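Local coordinates for protein proline dehydrogenase (Deinococcus radiodurans, PDB 4H6Q) that oxidises L-proline to delta-1-pyrroline-5-carboxylate with FAD as cofactor, passing the electrons to a quinone in the first step of proline breakdown to glutamate, at residues A[66-71]-A[75-80]; A[153-156]-A[162-165]; A[208-213]-A[234-239]. One frame throughout, in Å; residues are numbered along the deposited sequence.

Contact 1: residues A[66-71]-A[75-80]; sequences EFIDSP and TEFADD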
ATOM      1  N   GLU A  66      -6.659 -11.242   3.561  1.00 14.48           N
ATOM      2  CA  GLU A  66      -5.339 -11.431   4.160  1.00 13.95           C
ATOM      3  C   GLU A  66      -5.288 -12.708   4.996  1.00 13.51           C
ATOM      4  O   GLU A  66      -6.345 -13.232   5.421  1.00 16.18           O
ATOM      5  CB  GLU A  66      -4.984 -10.193   5.045  1.00 13.63           C
ATOM      6  CG  GLU A  66      -6.018  -9.901   6.141  1.00 14.70           C
ATOM      7  CD  GLU A  66      -5.846  -8.547   6.739  1.00 16.30           C
ATOM      8  OE1 GLU A  66      -5.674  -8.457   7.969  1.00 17.88           O
ATOM      9  OE2 GLU A  66      -5.865  -7.545   5.983  1.00 17.81           O
ATOM     10  N   PHE A  67      -4.084 -13.188   5.253  1.00 13.39           N
ATOM     11  CA  PHE A  67      -3.861 -14.383   6.109  1.00 14.48           C
ATOM     12  C   PHE A  67      -4.744 -15.531   5.652  1.00 15.99           C
ATOM     13  O   PHE A  67      -5.443 -16.176   6.436  1.00 17.98           O
ATOM     14  CB  PHE A  67      -4.044 -14.070   7.610  1.00 14.98           C
ATOM     15  CG  PHE A  67      -3.184 -12.923   8.080  1.00 15.89           C
ATOM     16  CD1 PHE A  67      -1.787 -12.997   7.993  1.00 16.06           C
ATOM     17  CD2 PHE A  67      -3.751 -11.721   8.511  1.00 16.79           C
ATOM     18  CE1 PHE A  67      -0.989 -11.919   8.343  1.00 16.85           C
ATOM     19  CE2 PHE A  67      -2.957 -10.668   8.906  1.00 16.67           C
ATOM     20  CZ  PHE A  67      -1.560 -10.756   8.817  1.00 17.49           C
ATOM     21  N   ILE A  68      -4.683 -15.804   4.348  1.00 16.38           N
ATOM     22  CA  ILE A  68      -5.499 -16.848   3.749  1.00 17.02           C
ATOM     23  C   ILE A  68      -4.849 -18.222   3.976  1.00 20.27           C
ATOM     24  O   ILE A  68      -3.679 -18.439   3.621  1.00 21.40           O
ATOM     25  CB  ILE A  68      -5.722 -16.527   2.260  1.00 16.80           C
ATOM     26  CG1 ILE A  68      -6.424 -15.147   2.169  1.00 17.38           C
ATOM     27  CG2 ILE A  68      -6.523 -17.641   1.587  1.00 16.89           C
ATOM     28  CD1 ILE A  68      -6.814 -14.780   0.773  1.00 17.98           C
ATOM     29  N   ASP A  69      -5.590 -19.142   4.591  1.00 24.78           N
ATOM     30  CA  ASP A  69      -4.987 -20.399   5.048  1.00 26.78           C
ATOM     31  C   ASP A  69      -4.791 -21.439   3.980  1.00 24.51           C
ATOM     32  O   ASP A  69      -3.811 -22.192   4.010  1.00 26.79           O
ATOM     33  CB  ASP A  69      -5.799 -21.023   6.179  1.00 29.34           C
ATOM     34  CG  ASP A  69      -5.770 -20.177   7.426  1.00 35.63           C
ATOM     35  OD1 ASP A  69      -4.677 -19.620   7.711  1.00 36.65           O
ATOM     36  OD2 ASP A  69      -6.826 -20.006   8.079  1.00 39.85           O
ATOM     37  N   SER A  70      -5.725 -21.525   3.053  1.00 19.33           N
ATOM     38  CA  SER A  70      -5.681 -22.563   2.039  1.00 18.25           C
ATOM     39  C   SER A  70      -4.787 -22.178   0.846  1.00 16.23           C
ATOM     40  O   SER A  70      -4.961 -21.102   0.255  1.00 16.53           O
ATOM     41  CB  SER A  70      -7.114 -22.688   1.534  1.00 22.11           C
ATOM     42  OG  SER A  70      -7.160 -23.273   0.291  1.00 24.97           O
ATOM     43  N   PRO A  71      -3.853 -23.062   0.438  1.00 18.00           N
ATOM     44  CA  PRO A  71      -3.064 -22.760  -0.778  1.00 16.35           C
ATOM     45  C   PRO A  71      -3.911 -22.585  -2.039  1.00 14.71           C
ATOM     46  O   PRO A  71      -3.600 -21.741  -2.903  1.00 15.75           O
ATOM     47  CB  PRO A  71      -2.115 -23.963  -0.922  1.00 19.27           C
ATOM     48  CG  PRO A  71      -2.201 -24.746   0.308  1.00 22.40           C
ATOM     49  CD  PRO A  71      -3.394 -24.283   1.135  1.00 18.91           C
ATOM     50  N   THR A  75      -4.120 -18.991  -4.244  1.00 12.53           N
ATOM     51  CA  THR A  75      -3.869 -18.920  -5.680  1.00 12.06           C
ATOM     52  C   THR A  75      -5.078 -18.339  -6.400  1.00 12.02           C
ATOM     53  O   THR A  75      -4.923 -17.532  -7.340  1.00 11.84           O
ATOM     54  CB  THR A  75      -3.415 -20.308  -6.215  1.00 13.07           C
ATOM     55  OG1 THR A  75      -2.281 -20.722  -5.416  1.00 13.47           O
ATOM     56  CG2 THR A  75      -3.000 -20.256  -7.685  1.00 14.42           C
ATOM     57  N   GLU A  76      -6.273 -18.710  -5.973  1.00 12.20           N
ATOM     58  CA  GLU A  76      -7.488 -18.039  -6.467  1.00 13.43           C
ATOM     59  C   GLU A  76      -7.440 -16.537  -6.225  1.00 11.39           C
ATOM     60  O   GLU A  76      -7.850 -15.725  -7.085  1.00 12.57           O
ATOM     61  CB  GLU A  76      -8.742 -18.658  -5.804  1.00 14.33           C
ATOM     62  CG  GLU A  76     -10.060 -18.038  -6.274  1.00 15.72           C
ATOM     63  CD  GLU A  76     -11.257 -18.608  -5.549  1.00 20.31           C
ATOM     64  OE1 GLU A  76     -11.130 -19.597  -4.799  1.00 23.33           O
ATOM     65  OE2 GLU A  76     -12.371 -18.065  -5.709  1.00 23.53           O
ATOM     66  N   PHE A  77      -6.951 -16.127  -5.057  1.00 11.70           N
ATOM     67  CA  PHE A  77      -6.876 -14.705  -4.705  1.00 11.09           C
ATOM     68  C   PHE A  77      -5.919 -14.037  -5.713  1.00 11.13           C
ATOM     69  O   PHE A  77      -6.252 -12.992  -6.288  1.00 10.87           O
ATOM     70  CB  PHE A  77      -6.366 -14.518  -3.268  1.00 11.95           C
ATOM     71  CG  PHE A  77      -6.462 -13.111  -2.796  1.00 12.19           C
ATOM     72  CD1 PHE A  77      -7.489 -12.710  -1.939  1.00 15.26           C
ATOM     73  CD2 PHE A  77      -5.505 -12.156  -3.207  1.00 13.48           C
ATOM     74  CE1 PHE A  77      -7.587 -11.378  -1.491  1.00 15.56           C
ATOM     75  CE2 PHE A  77      -5.607 -10.825  -2.774  1.00 15.93           C
ATOM     76  CZ  PHE A  77      -6.639 -10.448  -1.897  1.00 16.52           C
ATOM     77  N   ALA A  78      -4.742 -14.639  -5.938  1.00 11.13           N
ATOM     78  CA  ALA A  78      -3.820 -14.095  -6.952  1.00 10.41           C
ATOM     79  C   ALA A  78      -4.467 -13.989  -8.343  1.00 11.21           C
ATOM     80  O   ALA A  78      -4.260 -12.984  -9.071  1.00 10.76           O
ATOM     81  CB  ALA A  78      -2.582 -14.929  -6.997  1.00 11.49           C
ATOM     82  N   ASP A  79      -5.276 -15.005  -8.702  1.00 11.84           N
ATOM     83  CA  ASP A  79      -5.959 -14.952  -9.985  1.00 11.76           C
ATOM     84  C   ASP A  79      -6.955 -13.789 -10.043  1.00 10.57           C
ATOM     85  O   ASP A  79      -7.102 -13.140 -11.095  1.00 11.45           O
ATOM     86  CB  ASP A  79      -6.663 -16.284 -10.254  1.00 13.30           C
ATOM     87  CG  ASP A  79      -5.704 -17.431 -10.492  1.00 14.04           C
ATOM     88  OD1 ASP A  79      -4.564 -17.170 -10.918  1.00 15.77           O
ATOM     89  OD2 ASP A  79      -6.149 -18.584 -10.333  1.00 17.26           O
ATOM     90  N   ASP A  80      -7.621 -13.493  -8.934  1.00 10.61           N
ATOM     91  CA  ASP A  80      -8.492 -12.347  -8.844  1.00 11.64           C
ATOM     92  C   ASP A  80      -7.777 -11.013  -8.917  1.00  9.44           C
ATOM     93  O   ASP A  80      -8.294 -10.059  -9.512  1.00 10.96           O
ATOM     94  CB  ASP A  80      -9.347 -12.446  -7.589  1.00 12.29           C
ATOM     95  CG  ASP A  80     -10.376 -13.558  -7.653  1.00 16.78           C
ATOM     96  OD1 ASP A  80     -10.728 -14.001  -8.758  1.00 19.95           O
ATOM     97  OD2 ASP A  80     -10.885 -13.941  -6.573  1.00 20.55           O
TER
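I68 points the CD1 end of its side chain obliquely at the ring of F77, the two side chains crossing at about a right angle. The closest approach is I68 CD1 to F77 CD1, at 3.5 Å, with F77 CG next at 4.0 Å. The longer arm of I68, CG1-CD1, is extended (chi2 -174°) and carries its terminal methyl across to the helix. With CG opposite the backbone N (chi1 -172°), the F77 ring is laid across the end of I68, and its CD1 side near CG takes the methyl. The residues between belong to the first turn of helix 71-90, entered from the loop after strand 58-63 of the beta8-alpha8 barrel; S70 is its N-cap, bonding through OG to the backbone N of K73. In that turn P71 O accepts two hydrogen bonds from T75 on opposite faces of the carbonyl plane: one from T75 N at 3.1 Å, the ordinary helical bond, and one from T75 OG1 at 3.0 Å. Proline suits the first turn, where its missing N-H costs no helical bond. Threonine suits its place because OG1, beside the backbone N, reaches back to the carbonyl one turn earlier; it also has a weak bond with N119 of helix 115-129. An alanine here has no hydroxyl, and P71 O would probably be held by the backbone N-H alone, with N119 losing its weak partner.

Contact 2: residues A[153-156]-A[162-165]; sequences TLVG and HVGT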
ATOM      1  N   THR A 153      14.535 -10.304  -4.284  1.00 14.08           N
ATOM      2  CA  THR A 153      14.450 -11.257  -5.393  1.00 14.60           C
ATOM      3  C   THR A 153      13.612 -10.698  -6.576  1.00 14.21           C
ATOM      4  O   THR A 153      14.010 -10.785  -7.746  1.00 14.41           O
ATOM      5  CB  THR A 153      13.853 -12.582  -4.905  1.00 14.61           C
ATOM      6  OG1 THR A 153      14.732 -13.136  -3.930  1.00 16.32           O
ATOM      7  CG2 THR A 153      13.624 -13.585  -6.050  1.00 16.75           C
ATOM      8  N   LEU A 154      12.457 -10.127  -6.260  1.00 12.77           N
ATOM      9  CA  LEU A 154      11.526  -9.682  -7.274  1.00 12.80           C
ATOM     10  C   LEU A 154      12.045  -8.450  -8.009  1.00 12.36           C
ATOM     11  O   LEU A 154      11.815  -8.312  -9.233  1.00 13.36           O
ATOM     12  CB  LEU A 154      10.130  -9.418  -6.688  1.00 12.46           C
ATOM     13  CG  LEU A 154       9.456 -10.719  -6.234  1.00 12.13           C
ATOM     14  CD1 LEU A 154       8.327 -10.412  -5.245  1.00 12.41           C
ATOM     15  CD2 LEU A 154       8.950 -11.550  -7.447  1.00 13.61           C
ATOM     16  N   VAL A 155      12.727  -7.546  -7.313  1.00 12.45           N
ATOM     17  CA  VAL A 155      13.378  -6.417  -8.001  1.00 12.97           C
ATOM     18  C   VAL A 155      14.393  -6.944  -9.026  1.00 13.80           C
ATOM     19  O   VAL A 155      14.468  -6.457 -10.177  1.00 15.02           O
ATOM     20  CB  VAL A 155      14.079  -5.457  -7.003  1.00 14.13           C
ATOM     21  CG1 VAL A 155      15.029  -4.460  -7.728  1.00 15.84           C
ATOM     22  CG2 VAL A 155      13.048  -4.694  -6.207  1.00 13.51           C
ATOM     23  N   GLY A 156      15.158  -7.969  -8.656  1.00 14.69           N
ATOM     24  CA  GLY A 156      16.095  -8.587  -9.569  1.00 16.77           C
ATOM     25  C   GLY A 156      15.451  -9.155 -10.823  1.00 16.54           C
ATOM     26  O   GLY A 156      16.015  -9.069 -11.923  1.00 19.75           O
ATOM     27  N   HIS A 162       8.990  -1.605 -11.364  1.00 13.52           N
ATOM     28  CA  HIS A 162       7.767  -2.394 -11.434  1.00 12.64           C
ATOM     29  C   HIS A 162       7.332  -3.040 -10.147  1.00 10.37           C
ATOM     30  O   HIS A 162       6.199  -3.552 -10.112  1.00 11.14           O
ATOM     31  CB  HIS A 162       7.835  -3.462 -12.551  1.00 14.10           C
ATOM     32  CG  HIS A 162       8.020  -2.875 -13.910  1.00 15.80           C
ATOM     33  ND1 HIS A 162       7.034  -2.151 -14.547  1.00 17.27           N
ATOM     34  CD2 HIS A 162       9.113  -2.785 -14.686  1.00 17.89           C
ATOM     35  CE1 HIS A 162       7.504  -1.691 -15.704  1.00 18.32           C
ATOM     36  NE2 HIS A 162       8.766  -2.051 -15.796  1.00 20.04           N
ATOM     37  N   VAL A 163       8.176  -3.037  -9.110  1.00  9.85           N
ATOM     38  CA  VAL A 163       7.764  -3.588  -7.806  1.00  9.65           C
ATOM     39  C   VAL A 163       8.381  -2.734  -6.738  1.00 10.32           C
ATOM     40  O   VAL A 163       9.553  -2.356  -6.839  1.00 11.71           O
ATOM     41  CB  VAL A 163       8.134  -5.087  -7.655  1.00 11.16           C
ATOM     42  CG1 VAL A 163       9.633  -5.368  -7.838  1.00 14.59           C
ATOM     43  CG2 VAL A 163       7.640  -5.652  -6.340  1.00 11.90           C
ATOM     44  N   GLY A 164       7.588  -2.417  -5.716  1.00  9.15           N
ATOM     45  CA  GLY A 164       7.984  -1.620  -4.569  1.00  8.83           C
ATOM     46  C   GLY A 164       7.555  -2.276  -3.274  1.00  7.75           C
ATOM     47  O   GLY A 164       6.898  -3.338  -3.298  1.00  9.69           O
ATOM     48  N   THR A 165       7.900  -1.654  -2.160  1.00  8.31           N
ATOM     49  CA  THR A 165       7.425  -2.174  -0.872  1.00  9.25           C
ATOM     50  C   THR A 165       7.213  -1.018   0.114  1.00  8.95           C
ATOM     51  O   THR A 165       7.072   0.141  -0.342  1.00  9.08           O
ATOM     52  CB  THR A 165       8.319  -3.340  -0.338  1.00 10.30           C
ATOM     53  OG1 THR A 165       7.657  -3.977   0.756  1.00 11.03           O
ATOM     54  CG2 THR A 165       9.706  -2.883   0.125  1.00 10.64           C
TER
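V163 meets L154 and V155 through one methyl, CG1, and the contact is made by van der Waals packing, with no hydrogen bond across it. Side chain to side chain, the nearer partner is V155, whose CG2 lies 3.8 Å from V163 CG1; the two branched side chains run obliquely to one another. L154 contributes the base of its side chain, CB standing 4.2 Å from V163 CG1, and the L154 side chain also touches R121 and I124 of helix 115-129 and L136 of strand 133-136.

A second kind of contact is methyl against backbone. V163 CG1 is 3.8 Å from V155 N and 3.9 Å from L154 C, and so rests on the peptide joining the two helical residues. The torsion of V163 explains this reach: CG1 sits between the backbone N and the carbonyl carbon (chi1 57°), a less usual place for a valine branch, and projects to the helix.

These residues belong to the beta-alpha-beta unit formed by strand 133-136, helix 144-158 and strand 163-168, one of the repeating crossovers of the TIM-type barrel. L154 and V155 lie near the end of its helix, and V163 opens the following strand, with its side chain on the outer, helix-facing side of the barrel wall. A compact beta-branched valine suits that strand position, and V163 and L154 share I124 and L136 as further apolar neighbours.

Polar bonding is left to the strand's neighbours. The backbone of G164 bonds to I134 and L136, that of T165 to N187 and R189, and T165 OG1 bonds to L136 O.

Contact 3: residues A[208-213]-A[234-239]; sequences DVDQNY and ERIIDD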
ATOM      1  N   ASP A 208       8.259   9.331  19.070  1.00 19.56           N
ATOM      2  CA  ASP A 208       9.338   8.593  18.403  1.00 18.93           C
ATOM      3  C   ASP A 208       8.907   8.000  17.054  1.00 17.77           C
ATOM      4  O   ASP A 208       9.676   8.011  16.095  1.00 18.19           O
ATOM      5  CB  ASP A 208       9.966   7.497  19.289  1.00 20.34           C
ATOM      6  CG  ASP A 208      10.701   8.051  20.505  1.00 24.97           C
ATOM      7  OD1 ASP A 208      11.327   9.140  20.393  1.00 27.65           O
ATOM      8  OD2 ASP A 208      10.648   7.414  21.589  1.00 27.99           O
ATOM      9  N   VAL A 209       7.701   7.451  16.998  1.00 16.07           N
ATOM     10  CA  VAL A 209       7.136   6.982  15.722  1.00 15.26           C
ATOM     11  C   VAL A 209       7.146   8.102  14.702  1.00 14.47           C
ATOM     12  O   VAL A 209       7.533   7.892  13.531  1.00 14.94           O
ATOM     13  CB  VAL A 209       5.692   6.470  15.908  1.00 16.26           C
ATOM     14  CG1 VAL A 209       5.098   6.025  14.549  1.00 16.80           C
ATOM     15  CG2 VAL A 209       5.693   5.302  16.877  1.00 15.77           C
ATOM     16  N   ASP A 210       6.717   9.293  15.119  1.00 14.38           N
ATOM     17  CA  ASP A 210       6.619  10.435  14.195  1.00 14.75           C
ATOM     18  C   ASP A 210       8.001  10.974  13.760  1.00 14.43           C
ATOM     19  O   ASP A 210       8.167  11.377  12.595  1.00 15.79           O
ATOM     20  CB  ASP A 210       5.794  11.570  14.814  1.00 16.99           C
ATOM     21  CG  ASP A 210       4.321  11.207  14.962  1.00 17.56           C
ATOM     22  OD1 ASP A 210       3.886  10.169  14.385  1.00 17.44           O
ATOM     23  OD2 ASP A 210       3.603  11.970  15.681  1.00 20.66           O
ATOM     24  N   GLN A 211       8.965  11.022  14.678  1.00 16.16           N
ATOM     25  CA  GLN A 211      10.310  11.427  14.319  1.00 17.07           C
ATOM     26  C   GLN A 211      10.966  10.426  13.380  1.00 16.59           C
ATOM     27  O   GLN A 211      11.632  10.808  12.401  1.00 16.38           O
ATOM     28  CB  GLN A 211      11.182  11.637  15.548  1.00 19.76           C
ATOM     29  CG  GLN A 211      12.390  12.493  15.201  1.00 28.12           C
ATOM     30  CD  GLN A 211      11.996  13.839  14.485  1.00 36.73           C
ATOM     31  OE1 GLN A 211      10.970  14.496  14.804  1.00 40.30           O
ATOM     32  NE2 GLN A 211      12.811  14.233  13.529  1.00 40.07           N
ATOM     33  N   ASN A 212      10.770   9.141  13.675  1.00 15.78           N
ATOM     34  CA  ASN A 212      11.385   8.090  12.864  1.00 14.21           C
ATOM     35  C   ASN A 212      10.778   8.107  11.464  1.00 14.15           C
ATOM     36  O   ASN A 212      11.465   7.788  10.487  1.00 13.61           O
ATOM     37  CB  ASN A 212      11.229   6.711  13.522  1.00 14.96           C
ATOM     38  CG  ASN A 212      12.254   5.733  13.028  1.00 15.90           C
ATOM     39  OD1 ASN A 212      13.450   6.054  12.996  1.00 18.48           O
ATOM     40  ND2 ASN A 212      11.830   4.522  12.671  1.00 15.84           N
ATOM     41  N   TYR A 213       9.495   8.483  11.365  1.00 12.73           N
ATOM     42  CA  TYR A 213       8.840   8.651  10.076  1.00 11.71           C
ATOM     43  C   TYR A 213       9.577   9.677   9.218  1.00 11.91           C
ATOM     44  O   TYR A 213       9.905   9.425   8.023  1.00 12.17           O
ATOM     45  CB  TYR A 213       7.363   9.031  10.277  1.00 11.28           C
ATOM     46  CG  TYR A 213       6.571   9.012   8.984  1.00 11.04           C
ATOM     47  CD1 TYR A 213       5.801   7.911   8.637  1.00 10.69           C
ATOM     48  CD2 TYR A 213       6.615  10.108   8.082  1.00 11.36           C
ATOM     49  CE1 TYR A 213       5.072   7.874   7.437  1.00 10.49           C
ATOM     50  CE2 TYR A 213       5.899  10.078   6.916  1.00 11.13           C
ATOM     51  CZ  TYR A 213       5.151   8.969   6.585  1.00 10.01           C
ATOM     52  OH  TYR A 213       4.484   8.951   5.376  1.00 10.76           O
ATOM     53  N   GLU A 234      -0.994  16.050   9.054  1.00 13.80           N
ATOM     54  CA  GLU A 234      -0.709  17.318   8.396  1.00 15.45           C
ATOM     55  C   GLU A 234       0.605  17.940   8.861  1.00 14.31           C
ATOM     56  O   GLU A 234       1.283  18.639   8.080  1.00 15.42           O
ATOM     57  CB  GLU A 234      -1.850  18.298   8.636  1.00 20.70           C
ATOM     58  CG  GLU A 234      -2.678  18.509   7.447  1.00 26.87           C
ATOM     59  CD  GLU A 234      -3.551  19.735   7.498  1.00 28.01           C
ATOM     60  OE1 GLU A 234      -4.558  19.652   8.229  1.00 28.59           O
ATOM     61  OE2 GLU A 234      -3.249  20.771   6.822  1.00 27.58           O
ATOM     62  N   ARG A 235       0.973  17.714  10.128  1.00 15.48           N
ATOM     63  CA  ARG A 235       2.245  18.244  10.634  1.00 16.58           C
ATOM     64  C   ARG A 235       3.406  17.604   9.850  1.00 14.06           C
ATOM     65  O   ARG A 235       4.365  18.291   9.455  1.00 16.31           O
ATOM     66  CB  ARG A 235       2.428  17.977  12.122  1.00 21.36           C
ATOM     67  N   ILE A 236       3.304  16.302   9.604  1.00 12.83           N
ATOM     68  CA  ILE A 236       4.337  15.610   8.836  1.00 13.50           C
ATOM     69  C   ILE A 236       4.315  16.062   7.365  1.00 12.19           C
ATOM     70  O   ILE A 236       5.383  16.348   6.776  1.00 13.24           O
ATOM     71  CB  ILE A 236       4.219  14.074   8.977  1.00 13.55           C
ATOM     72  CG1 ILE A 236       4.623  13.688  10.389  1.00 15.29           C
ATOM     73  CG2 ILE A 236       5.107  13.384   7.894  1.00 14.49           C
ATOM     74  CD1 ILE A 236       4.284  12.223  10.712  1.00 16.34           C
ATOM     75  N   ILE A 237       3.124  16.121   6.784  1.00 11.57           N
ATOM     76  CA  ILE A 237       3.006  16.540   5.376  1.00 11.02           C
ATOM     77  C   ILE A 237       3.628  17.939   5.201  1.00 11.19           C
ATOM     78  O   ILE A 237       4.376  18.175   4.231  1.00 11.97           O
ATOM     79  CB  ILE A 237       1.519  16.527   4.934  1.00 11.18           C
ATOM     80  CG1 ILE A 237       1.021  15.070   4.818  1.00 12.45           C
ATOM     81  CG2 ILE A 237       1.285  17.312   3.627  1.00 12.30           C
ATOM     82  CD1 ILE A 237      -0.464  14.883   4.817  1.00 14.13           C
ATOM     83  N   ASP A 238       3.319  18.894   6.082  1.00 11.99           N
ATOM     84  CA  ASP A 238       3.889  20.231   5.945  1.00 12.92           C
ATOM     85  C   ASP A 238       5.419  20.196   6.066  1.00 12.44           C
ATOM     86  O   ASP A 238       6.122  20.930   5.358  1.00 13.85           O
ATOM     87  CB  ASP A 238       3.322  21.197   6.993  1.00 14.51           C
ATOM     88  CG  ASP A 238       1.859  21.523   6.777  1.00 20.44           C
ATOM     89  OD1 ASP A 238       1.353  21.270   5.672  1.00 21.48           O
ATOM     90  OD2 ASP A 238       1.210  22.023   7.733  1.00 23.32           O
ATOM     91  N   ASP A 239       5.951  19.350   6.946  1.00 12.05           N
ATOM     92  CA  ASP A 239       7.405  19.268   7.117  1.00 12.63           C
ATOM     93  C   ASP A 239       8.050  18.619   5.880  1.00 12.25           C
ATOM     94  O   ASP A 239       9.157  19.001   5.494  1.00 12.74           O
ATOM     95  CB  ASP A 239       7.775  18.477   8.377  1.00 14.59           C
ATOM     96  CG  ASP A 239       9.191  18.707   8.805  1.00 20.33           C
ATOM     97  OD1 ASP A 239       9.732  19.811   8.581  1.00 22.10           O
ATOM     98  OD2 ASP A 239       9.749  17.788   9.433  1.00 24.53           O
TER
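I236 packs against Y213 through its CG2 methyl, which approaches the phenol ring obliquely, 3.5 Å from Y213 CE2 and 3.6 Å from Y213 CD2. Its second arm gives a lighter touch, with I236 CD1 4.1 Å from Y213 CD2. A beta-branched isoleucine suits this place because it sends one methyl from CB and another from the end of CG1, so that both reach the ring. With CG trans to its own nitrogen (chi1 -171°), Y213 extends its ring from helix 206-222 across to helix 234-246. Both residues are buried. Tyrosine suits the place because its ring carbons can receive the methyls while its hydroxyl reaches a polar atom beyond, here through a weak hydrogen bond to A230 O.

The packing is much looser at D210. Its OD1 comes no nearer to I236 than 4.2 Å, measured to CD1, and the chief partner of that oxygen is instead K192, with which it forms a salt bridge. An aspartate is apt here as a short acid whose charge is met by this lysine, and I236 touches K192 as well. Farther round, the helices carry more polar residues: Q211 and D238 lie on the solvent side, and D239 directs its two oxygens to salt bridges with R214 and R242.

Two neighbouring outer helices of the beta8-alpha8 barrel thus meet beside the cofactor. K192 and T231, which bind FAD, adjoin D210 and Y213 respectively, and the D210 side chain is about 5 Å from the flavin-adenine dinucleotide, placing this helix pair at the edge of the FAD site.

How the contacts relate
The three contacts follow one another along the chain, touch nowhere, and sample separate parts of one beta8-alpha8 barrel. Contacts 1 and 3 lie on opposite sides of the chain's centre, their own centres 35 Å apart; contact 2 is 20 Å from contact 1 and 27 Å from contact 3, centre to centre. They stand differently to the active site. In contact 1 the side chain of F77 is about 11 Å from the bound tetrahydrofuran-2-carboxylic acid, and E66 forms a salt bridge with the substrate-binding R293. Contact 3 is nearest to FAD, whereas the V163 side chain of contact 2 remains about 13 Å from the cofactor.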